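Local coordinates for protein cycloalternan-forming enzyme (Listeria monocytogenes serovar 1/2a, PDB 5F7U) that belongs to glycoside hydrolase family 31 and combines a TIM-barrel domain with flanking beta domains and a family 6 carbohydrate-binding module, at residues E119-V124 with S201-E206; Q481-D486 with F509-A514; E1000-T1005 with A1052-D1057. The protein carries 1 engineered substitution. All blocks are in the same frame, centred on the assembly; numbering follows the deposited sequence.

Interaction 1: E119-V124 with S201-E206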
loop_
_atom_site.group_PDB
_atom_site.type_symbol
_atom_site.label_atom_id
_atom_site.label_comp_id
_atom_site.label_asym_id
_atom_site.label_seq_id
_atom_site.Cartn_x
_atom_site.Cartn_y
_atom_site.Cartn_z
ATOM N N GLU A 119 21.661 -19.584 22.816
ATOM C CA GLU A 119 22.256 -18.891 23.960
ATOM C C GLU A 119 21.499 -17.578 24.083
ATOM O O GLU A 119 21.135 -16.971 23.061
ATOM C CB GLU A 119 23.731 -18.608 23.718
ATOM C CG GLU A 119 24.581 -19.866 23.558
ATOM C CD GLU A 119 26.047 -19.583 23.280
ATOM O OE1 GLU A 119 26.439 -18.418 23.016
ATOM O OE2 GLU A 119 26.820 -20.558 23.313
ATOM N N TYR A 120 21.227 -17.156 25.313
ATOM C CA TYR A 120 20.438 -15.945 25.541
ATOM C C TYR A 120 21.186 -14.998 26.442
ATOM O O TYR A 120 22.070 -15.407 27.164
ATOM C CB TYR A 120 19.081 -16.268 26.178
ATOM C CG TYR A 120 18.204 -17.184 25.360
ATOM C CD1 TYR A 120 17.321 -16.652 24.407
ATOM C CD2 TYR A 120 18.232 -18.582 25.550
ATOM C CE1 TYR A 120 16.497 -17.481 23.652
ATOM C CE2 TYR A 120 17.418 -19.420 24.790
ATOM C CZ TYR A 120 16.555 -18.855 23.852
ATOM O OH TYR A 120 15.739 -19.673 23.099
ATOM N N VAL A 121 20.831 -13.720 26.366
ATOM C CA VAL A 121 21.330 -12.729 27.318
ATOM C C VAL A 121 20.797 -13.122 28.697
ATOM O O VAL A 121 19.601 -13.412 28.845
ATOM C CB VAL A 121 20.872 -11.295 26.938
ATOM C CG1 VAL A 121 21.209 -10.310 28.042
ATOM C CG2 VAL A 121 21.524 -10.854 25.632
ATOM N N GLN A 122 21.692 -13.143 29.686
ATOM C CA GLN A 122 21.299 -13.335 31.080
ATOM C C GLN A 122 21.138 -11.973 31.763
ATOM O O GLN A 122 20.025 -11.442 31.798
ATOM C CB GLN A 122 22.280 -14.265 31.818
ATOM C CG GLN A 122 22.029 -14.437 33.326
ATOM C CD GLN A 122 20.616 -14.883 33.663
ATOM O OE1 GLN A 122 20.073 -15.798 33.034
ATOM N NE2 GLN A 122 20.011 -14.248 34.681
ATOM N N ASP A 123 22.243 -11.408 32.268
ATOM C CA ASP A 123 22.236 -10.141 33.001
ATOM C C ASP A 123 23.034 -9.039 32.318
ATOM O O ASP A 123 23.970 -9.315 31.569
ATOM C CB ASP A 123 22.846 -10.339 34.402
ATOM C CG ASP A 123 22.058 -11.311 35.261
ATOM O OD1 ASP A 123 20.872 -11.549 35.003
ATOM O OD2 ASP A 123 22.639 -11.850 36.223
ATOM N N VAL A 124 22.674 -7.791 32.620
ATOM C CA VAL A 124 23.549 -6.633 32.352
ATOM C C VAL A 124 24.552 -6.555 33.501
ATOM O O VAL A 124 24.149 -6.416 34.659
ATOM C CB VAL A 124 22.745 -5.314 32.264
ATOM C CG1 VAL A 124 23.669 -4.114 32.040
ATOM C CG2 VAL A 124 21.698 -5.402 31.154
ATOM N N SER A 201 18.952 -7.660 36.039
ATOM C CA SER A 201 19.090 -9.043 36.470
ATOM C C SER A 201 17.725 -9.672 36.775
ATOM O O SER A 201 17.205 -9.484 37.871
ATOM C CB SER A 201 20.033 -9.126 37.679
ATOM O OG SER A 201 20.217 -10.478 38.079
ATOM N N PRO A 202 17.139 -10.416 35.830
ATOM C CA PRO A 202 17.679 -10.617 34.478
ATOM C C PRO A 202 17.433 -9.408 33.572
ATOM O O PRO A 202 16.549 -8.572 33.865
ATOM C CB PRO A 202 16.901 -11.836 33.973
ATOM C CG PRO A 202 15.616 -11.783 34.714
ATOM C CD PRO A 202 15.962 -11.271 36.081
ATOM N N TYR A 203 18.237 -9.295 32.511
ATOM C CA TYR A 203 18.072 -8.243 31.517
ATOM C C TYR A 203 16.640 -8.268 30.974
ATOM O O TYR A 203 16.157 -9.315 30.585
ATOM C CB TYR A 203 19.079 -8.392 30.364
ATOM C CG TYR A 203 18.616 -7.677 29.118
ATOM C CD1 TYR A 203 18.700 -6.278 29.025
ATOM C CD2 TYR A 203 18.025 -8.389 28.059
ATOM C CE1 TYR A 203 18.228 -5.614 27.891
ATOM C CE2 TYR A 203 17.552 -7.725 26.915
ATOM C CZ TYR A 203 17.651 -6.340 26.849
ATOM O OH TYR A 203 17.174 -5.667 25.748
ATOM N N ARG A 204 15.976 -7.114 30.980
ATOM C CA ARG A 204 14.658 -6.971 30.350
ATOM C C ARG A 204 14.403 -5.510 30.055
ATOM O O ARG A 204 14.491 -4.657 30.962
ATOM C CB ARG A 204 13.545 -7.531 31.258
ATOM C CG ARG A 204 12.188 -7.533 30.585
ATOM C CD ARG A 204 11.117 -8.154 31.474
ATOM N NE ARG A 204 9.835 -7.906 30.814
ATOM C CZ ARG A 204 9.009 -6.911 31.121
ATOM N NH1 ARG A 204 9.277 -6.097 32.147
ATOM N NH2 ARG A 204 7.886 -6.767 30.422
ATOM N N MET A 205 14.077 -5.226 28.791
ATOM C CA MET A 205 13.814 -3.862 28.334
ATOM C C MET A 205 12.316 -3.576 28.223
ATOM O O MET A 205 11.570 -4.391 27.679
ATOM C CB MET A 205 14.448 -3.648 26.956
ATOM C CG MET A 205 14.246 -2.247 26.398
ATOM S SD MET A 205 14.882 -2.048 24.733
ATOM C CE MET A 205 16.649 -2.159 25.007
ATOM N N GLU A 206 11.911 -2.416 28.730
ATOM C CA GLU A 206 10.605 -1.826 28.431
ATOM C C GLU A 206 10.810 -0.506 27.724
ATOM O O GLU A 206 11.600 0.330 28.180
ATOM C CB GLU A 206 9.811 -1.548 29.711
ATOM C CG GLU A 206 9.459 -2.778 30.529
ATOM C CD GLU A 206 8.710 -2.472 31.825
ATOM O OE1 GLU A 206 8.490 -1.292 32.184
ATOM O OE2 GLU A 206 8.373 -3.442 32.524
HETATM O O HOH W 1 17.400 -11.752 30.193
#
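Gln122 O accepts a hydrogen bond from Tyr203 N at 2.9 Å. The bond is nearly straight, 163° at the hydrogen. It is the one clear direct hydrogen bond between residues 119-124 and 201-206. The two strand segments run almost perpendicular, at 84°, so no regular strand pairing follows from it. Water 1 sits close by, 2.8 Å from Tyr203 O and within reach of Val121 O.

The Tyr203 side chain fills the angle between the strands. Its CG is anti to the backbone N (chi1 159°), which turns the ring in between Val121 and Val124. Val121 CG1 lies 3.7 Å from Tyr203 CB, and Val124 CG2 lies 3.8 Å from Tyr203 CD1. Both methyls meet the ring at a slant. The far end of the ring is held by a hydrogen bond from OH to Glu218.

A polar cluster forms around Asp123. Gln122 is bent at chi2 and folds its amide back to its neighbour, so that NE2 donates to Asp123 OD1 at 2.9 Å from above the carboxylate plane. Ser201 OG stands 3.3 Å from both Asp123 OD1 and Asp123 OD2. Any bond there is weak, and which oxygen takes the hydroxyl proton is not settled. Asp123 OD1 also touches Pro202 CA at 3.4 Å.

Gln122 and Asp123 both make backbone bonds to Thr139, consistent with a beta bulge. In the other segment, the peptide before Pro202 is cis, in the short turn between strands 194-200 and 203-209. The contact is thus a beta hairpin, with a cis proline in its turn, packed across a long, probably bulged strand, in the antiparallel beta-sandwich of the galactose mutarotase-like domain of family 31.

Interaction 2: Q481-D486 with F509-A514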
loop_
_atom_site.group_PDB
_atom_site.type_symbol
_atom_site.label_atom_id
_atom_site.label_comp_id
_atom_site.label_asym_id
_atom_site.label_seq_id
_atom_site.Cartn_x
_atom_site.Cartn_y
_atom_site.Cartn_z
ATOM N N GLN A 481 31.991 -12.260 -18.761
ATOM C CA GLN A 481 32.215 -11.036 -17.989
ATOM C C GLN A 481 31.952 -11.181 -16.496
ATOM O O GLN A 481 32.287 -10.286 -15.720
ATOM C CB GLN A 481 31.372 -9.883 -18.548
ATOM C CG GLN A 481 31.797 -9.414 -19.926
ATOM C CD GLN A 481 33.294 -9.170 -20.021
ATOM O OE1 GLN A 481 33.800 -8.207 -19.458
ATOM N NE2 GLN A 481 34.009 -10.057 -20.728
ATOM N N GLY A 482 31.334 -12.290 -16.105
ATOM C CA GLY A 482 30.903 -12.502 -14.727
ATOM C C GLY A 482 29.748 -11.581 -14.374
ATOM O O GLY A 482 29.662 -11.112 -13.242
ATOM N N TYR A 483 28.868 -11.327 -15.348
ATOM C CA TYR A 483 27.728 -10.429 -15.155
ATOM C C TYR A 483 26.504 -11.147 -14.582
ATOM O O TYR A 483 25.554 -10.504 -14.126
ATOM C CB TYR A 483 27.359 -9.719 -16.449
ATOM C CG TYR A 483 28.319 -8.627 -16.900
ATOM C CD1 TYR A 483 29.301 -8.107 -16.041
ATOM C CD2 TYR A 483 28.208 -8.082 -18.183
ATOM C CE1 TYR A 483 30.152 -7.092 -16.460
ATOM C CE2 TYR A 483 29.058 -7.061 -18.615
ATOM C CZ TYR A 483 30.024 -6.573 -17.748
ATOM O OH TYR A 483 30.864 -5.569 -18.167
ATOM N N SER A 484 26.538 -12.473 -14.612
ATOM C CA SER A 484 25.601 -13.290 -13.844
ATOM C C SER A 484 26.037 -13.331 -12.382
ATOM O O SER A 484 27.165 -12.947 -12.051
ATOM C CB SER A 484 25.649 -14.709 -14.382
ATOM O OG SER A 484 26.960 -15.220 -14.271
ATOM N N ALA A 485 25.155 -13.816 -11.505
ATOM C CA ALA A 485 25.604 -14.313 -10.208
ATOM C C ALA A 485 26.311 -15.660 -10.424
ATOM O O ALA A 485 26.223 -16.277 -11.500
ATOM C CB ALA A 485 24.434 -14.458 -9.247
ATOM N N ASP A 486 27.026 -16.109 -9.404
ATOM C CA ASP A 486 27.698 -17.391 -9.463
ATOM C C ASP A 486 26.913 -18.439 -8.699
ATOM O O ASP A 486 26.321 -18.135 -7.666
ATOM C CB ASP A 486 29.111 -17.280 -8.906
ATOM C CG ASP A 486 29.953 -18.447 -9.283
ATOM O OD1 ASP A 486 30.480 -18.435 -10.425
ATOM O OD2 ASP A 486 30.073 -19.385 -8.461
ATOM N N PHE A 509 22.392 -7.628 -10.353
ATOM C CA PHE A 509 22.156 -6.194 -10.147
ATOM C C PHE A 509 23.016 -5.554 -9.063
ATOM O O PHE A 509 22.997 -4.335 -8.908
ATOM C CB PHE A 509 20.650 -5.877 -10.005
ATOM C CG PHE A 509 19.919 -5.976 -11.305
ATOM C CD1 PHE A 509 19.905 -4.896 -12.192
ATOM C CD2 PHE A 509 19.309 -7.174 -11.688
ATOM C CE1 PHE A 509 19.260 -4.998 -13.426
ATOM C CE2 PHE A 509 18.658 -7.279 -12.913
ATOM C CZ PHE A 509 18.647 -6.184 -13.789
ATOM N N THR A 510 23.821 -6.359 -8.368
ATOM C CA THR A 510 24.810 -5.822 -7.408
ATOM C C THR A 510 26.100 -5.380 -8.108
ATOM O O THR A 510 26.957 -4.721 -7.501
ATOM C CB THR A 510 25.156 -6.804 -6.243
ATOM O OG1 THR A 510 26.036 -7.850 -6.676
ATOM C CG2 THR A 510 23.910 -7.394 -5.599
ATOM N N ASN A 511 26.230 -5.758 -9.380
ATOM C CA ASN A 511 27.451 -5.577 -10.145
ATOM C C ASN A 511 27.237 -4.366 -11.059
ATOM O O ASN A 511 26.518 -4.463 -12.043
ATOM C CB ASN A 511 27.735 -6.882 -10.921
ATOM C CG ASN A 511 28.991 -6.828 -11.785
ATOM O OD1 ASN A 511 29.445 -5.761 -12.195
ATOM N ND2 ASN A 511 29.528 -8.001 -12.105
ATOM N N LYS A 512 27.851 -3.226 -10.717
ATOM C CA LYS A 512 27.608 -1.977 -11.456
ATOM C C LYS A 512 27.912 -2.105 -12.957
ATOM O O LYS A 512 27.138 -1.618 -13.782
ATOM C CB LYS A 512 28.370 -0.799 -10.824
ATOM C CG LYS A 512 27.979 0.577 -11.368
ATOM C CD LYS A 512 29.038 1.612 -10.987
ATOM C CE LYS A 512 28.868 2.915 -11.767
ATOM N NZ LYS A 512 29.690 3.989 -11.140
ATOM N N ASP A 513 29.013 -2.777 -13.303
ATOM C CA ASP A 513 29.355 -3.042 -14.706
ATOM C C ASP A 513 28.283 -3.894 -15.428
ATOM O O ASP A 513 27.947 -3.614 -16.579
ATOM C CB ASP A 513 30.728 -3.715 -14.846
ATOM C CG ASP A 513 31.893 -2.838 -14.363
ATOM O OD1 ASP A 513 31.798 -1.595 -14.307
ATOM O OD2 ASP A 513 32.947 -3.430 -14.062
ATOM N N ALA A 514 27.742 -4.905 -14.743
ATOM C CA ALA A 514 26.671 -5.749 -15.301
ATOM C C ALA A 514 25.412 -4.936 -15.586
ATOM O O ALA A 514 24.778 -5.097 -16.636
ATOM C CB ALA A 514 26.333 -6.896 -14.355
HETATM O O HOH W 2 31.988 -8.441 -13.501
HETATM O O HOH W 3 28.491 -10.503 -10.844
#
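The Tyr483 ring is covered on both faces. Ala514 CA lies over one face, 3.7 Å from the ring centroid and 16° off the normal, a CH-pi contact, with Asp513 O over the same face. Gln481 CB lies over the centre of the opposite face, 3.4 Å above the plane. Asn511 ND2 comes to the ring edge near its plane, 3.9 Å from Tyr483 CD1. Ala514 CB lies over the same face as its CA, near CG and CD1, and Asp513 CB lies near Tyr483 CE1. The ring and the Asp513 carboxylate planes are 61° apart.

The ring reaches this place because CG is anti to the carbonyl carbon (chi1 -73°), which folds the side chain back beside its own backbone N and over Gln481. The contact joins two helix ends in the TIM-barrel domain of family 31. Helix 469-481 stops in a Schellman motif, with Gly482 at positive phi. Helix 512-520 starts with Asn511 as its N-cap.

Asn511 works with both ends of its amide. OD1 accepts from Ala514 N at 3.2 Å, a capping bond met from well above the carbonyl plane. ND2 faces residues 481-486 and donates to two waters. Water 2, at 2.9 Å from Asn511 ND2, donates to Gln481 O. Water 3 accepts from Asn511 ND2 at 3.0 Å and lies 2.7 Å from Gly482 O. Solvent therefore links the cap of one helix to backbone carbonyls at the end of the other. The backbone of Tyr483 is also hydrogen-bonded to Asp508, just ahead of residues 509-514.

Interaction 3: E1000-T1005 with A1052-D1057. With MG (magnesium ion), chain G; GLC (alpha-D-glucopyranose), chain D; GLC (alpha-D-glucopyranose), chain B.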
loop_
_atom_site.group_PDB
_atom_site.type_symbol
_atom_site.label_atom_id
_atom_site.label_comp_id
_atom_site.label_asym_id
_atom_site.label_seq_id
_atom_site.Cartn_x
_atom_site.Cartn_y
_atom_site.Cartn_z
ATOM N N GLU A 1000 -53.241 24.848 6.494
ATOM C CA GLU A 1000 -53.567 25.271 7.867
ATOM C C GLU A 1000 -52.352 25.161 8.798
ATOM O O GLU A 1000 -51.400 24.436 8.486
ATOM C CB GLU A 1000 -54.712 24.407 8.418
ATOM C CG GLU A 1000 -54.400 22.909 8.370
ATOM C CD GLU A 1000 -55.540 22.014 8.811
ATOM O OE1 GLU A 1000 -55.550 20.840 8.380
ATOM O OE2 GLU A 1000 -56.416 22.463 9.582
ATOM N N ASP A 1001 -52.413 25.862 9.939
ATOM C CA ASP A 1001 -51.407 25.738 11.018
ATOM C C ASP A 1001 -51.168 24.281 11.375
ATOM O O ASP A 1001 -52.106 23.484 11.465
ATOM C CB ASP A 1001 -51.859 26.467 12.296
ATOM C CG ASP A 1001 -51.863 27.976 12.157
ATOM O OD1 ASP A 1001 -51.444 28.507 11.109
ATOM O OD2 ASP A 1001 -52.306 28.645 13.117
ATOM N N ALA A 1002 -49.905 23.938 11.582
ATOM C CA ALA A 1002 -49.550 22.581 11.947
ATOM C C ALA A 1002 -48.776 22.570 13.253
ATOM O O ALA A 1002 -48.236 23.607 13.675
ATOM C CB ALA A 1002 -48.722 21.948 10.844
ATOM N N THR A 1003 -48.750 21.407 13.900
ATOM C CA THR A 1003 -47.816 21.156 15.011
ATOM C C THR A 1003 -47.117 19.816 14.830
ATOM O O THR A 1003 -47.692 18.865 14.282
ATOM C CB THR A 1003 -48.476 21.170 16.419
ATOM O OG1 THR A 1003 -49.383 20.073 16.534
ATOM C CG2 THR A 1003 -49.227 22.476 16.705
ATOM N N ARG A 1004 -45.866 19.765 15.284
ATOM C CA ARG A 1004 -45.098 18.515 15.367
ATOM C C ARG A 1004 -44.403 18.423 16.719
ATOM O O ARG A 1004 -44.190 19.428 17.399
ATOM C CB ARG A 1004 -44.068 18.401 14.237
ATOM C CG ARG A 1004 -44.647 18.280 12.831
ATOM C CD ARG A 1004 -45.365 16.955 12.600
ATOM N NE ARG A 1004 -45.846 16.846 11.221
ATOM C CZ ARG A 1004 -46.951 17.423 10.745
ATOM N NH1 ARG A 1004 -47.288 17.239 9.472
ATOM N NH2 ARG A 1004 -47.732 18.177 11.525
ATOM N N THR A 1005 -44.061 17.201 17.107
ATOM C CA THR A 1005 -43.401 16.958 18.375
ATOM C C THR A 1005 -41.950 16.645 18.049
ATOM O O THR A 1005 -41.665 15.919 17.086
ATOM C CB THR A 1005 -44.096 15.805 19.125
ATOM O OG1 THR A 1005 -45.443 16.188 19.420
ATOM C CG2 THR A 1005 -43.398 15.487 20.426
ATOM N N ALA A 1052 -52.295 18.465 11.174
ATOM C CA ALA A 1052 -52.106 19.005 9.821
ATOM C C ALA A 1052 -50.893 18.485 9.070
ATOM O O ALA A 1052 -49.887 18.089 9.665
ATOM C CB ALA A 1052 -52.131 20.531 9.818
ATOM N N GLY A 1053 -51.013 18.481 7.743
ATOM C CA GLY A 1053 -49.921 18.083 6.872
ATOM C C GLY A 1053 -48.941 19.213 6.656
ATOM O O GLY A 1053 -49.329 20.388 6.623
ATOM N N ILE A 1054 -47.666 18.840 6.525
ATOM C CA ILE A 1054 -46.596 19.770 6.175
ATOM C C ILE A 1054 -45.698 19.115 5.130
ATOM O O ILE A 1054 -45.690 17.890 4.995
ATOM C CB ILE A 1054 -45.724 20.204 7.399
ATOM C CG1 ILE A 1054 -44.804 19.071 7.907
ATOM C CG2 ILE A 1054 -46.582 20.750 8.522
ATOM C CD1 ILE A 1054 -43.748 19.519 8.910
ATOM N N ASN A 1055 -44.970 19.932 4.379
ATOM C CA ASN A 1055 -43.803 19.445 3.643
ATOM C C ASN A 1055 -42.583 19.928 4.391
ATOM O O ASN A 1055 -42.501 21.099 4.755
ATOM C CB ASN A 1055 -43.822 19.913 2.191
ATOM C CG ASN A 1055 -44.959 19.288 1.409
ATOM O OD1 ASN A 1055 -45.397 18.175 1.722
ATOM N ND2 ASN A 1055 -45.451 19.997 0.392
ATOM N N PHE A 1056 -41.658 19.013 4.657
ATOM C CA PHE A 1056 -40.544 19.280 5.581
ATOM C C PHE A 1056 -39.234 19.274 4.785
ATOM O O PHE A 1056 -38.784 18.230 4.325
ATOM C CB PHE A 1056 -40.609 18.223 6.697
ATOM C CG PHE A 1056 -39.596 18.385 7.820
ATOM C CD1 PHE A 1056 -38.849 19.556 8.016
ATOM C CD2 PHE A 1056 -39.444 17.336 8.731
ATOM C CE1 PHE A 1056 -37.938 19.647 9.083
ATOM C CE2 PHE A 1056 -38.544 17.418 9.789
ATOM C CZ PHE A 1056 -37.799 18.582 9.980
ATOM N N ASP A 1057 -38.653 20.458 4.595
ATOM C CA ASP A 1057 -37.474 20.617 3.737
ATOM C C ASP A 1057 -36.152 20.211 4.409
ATOM O O ASP A 1057 -35.416 19.362 3.906
ATOM C CB ASP A 1057 -37.365 22.060 3.228
ATOM C CG ASP A 1057 -36.255 22.236 2.190
ATOM O OD1 ASP A 1057 -35.741 21.223 1.630
ATOM O OD2 ASP A 1057 -35.901 23.404 1.951
HETATM MG MG MG G . -34.642 19.321 1.376
HETATM C C1 GLC D . -52.161 16.494 3.799
HETATM C C2 GLC D . -53.476 15.705 3.789
HETATM C C3 GLC D . -54.650 16.609 3.374
HETATM C C4 GLC D . -54.712 17.884 4.230
HETATM C C5 GLC D . -53.339 18.574 4.329
HETATM C C6 GLC D . -53.298 19.691 5.369
HETATM O O2 GLC D . -53.341 14.576 2.920
HETATM O O3 GLC D . -55.884 15.886 3.464
HETATM O O4 GLC D . -55.666 18.803 3.685
HETATM O O5 GLC D . -52.312 17.622 4.668
HETATM O O6 GLC D . -53.523 19.164 6.680
HETATM C C1 GLC B . -50.965 18.755 -1.028
HETATM C C2 GLC B . -49.531 19.138 -1.421
HETATM C C3 GLC B . -48.509 18.135 -0.867
HETATM C C4 GLC B . -48.674 17.932 0.640
HETATM C C5 GLC B . -50.119 17.500 0.904
HETATM C C6 GLC B . -50.415 17.261 2.374
HETATM O O1 GLC B . -51.439 17.621 -1.787
HETATM O O2 GLC B . -49.394 19.209 -2.843
HETATM O O3 GLC B . -47.196 18.578 -1.200
HETATM O O4 GLC B . -47.743 16.944 1.108
HETATM O O5 GLC B . -51.039 18.491 0.391
HETATM O O6 GLC B . -51.775 16.826 2.451
HETATM O O HOH W 4 -51.103 22.597 6.160
#
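Arg1004 grips a single atom, Ala1052 O, with both terminal nitrogens. NH1 donates to Ala1052 O at 2.7 Å and NH2 at 2.8 Å. Neither bond is straight, with angles of 139° and 134° at the hydrogens. NH2 also donates to Thr1003 O, which lies in the guanidinium plane. The arginine chain bends at chi2 (-68°) to bring the group back over its own strand. Ile1054 CG1 covers one guanidinium face, 3.5 Å from NH1, and Phe969 adds a cation-pi contact.

Beside it, Ala1002 CB and Ile1054 CG2 are tightly packed at 3.4 Å. Ala1052 CB also rests on Glu1000 CG.

Ala1052 and Gly1053, with Glu1000 and Asn1055, line part of a glycan pocket. Gly1053 N donates to O6 of the alpha-D-glucopyranose of chain D at 2.8 Å, and that O6 donates to Glu1000 OE1. One hydroxyl is thus held by both segments. In the alpha-D-glucopyranose of chain B, O4 donates to Asn1055 OD1 and Asn1055 ND2 donates to O3; Gly968 N also donates to OD1. At the far end, Asp1057 OD1 binds magnesium at 2.2 Å, with Glu942, Glu944, Thr961 and Gly964.

The contact joins the two sheets of the carbohydrate-binding module, a beta-sandwich fold. Strand 1002-1008 lies between strands 1011-1017 and 1039-1045, while strand 1054-1062 pairs with strands 965-968 and 987-996 in the other sheet.

In the fold
The three contacts lie in different parts of the chain and do not touch. The centres of interactions 1 and 2 are about 44 Å apart, and the centre of interaction 3 is about 75 Å from that of interaction 1 and about 83 Å from that of interaction 2. Interactions 1 and 3 are partly buried and bring together strand residues and the loops next to them. Interaction 2 is a surface contact between two helix ends. Their chemistry follows their place. Interaction 1 combines a backbone bond with an aromatic wedge between valines. Interaction 2 relies on ring packing and bridging water. Interaction 3 uses a buried arginine and is the one that holds sugar and metal ligands.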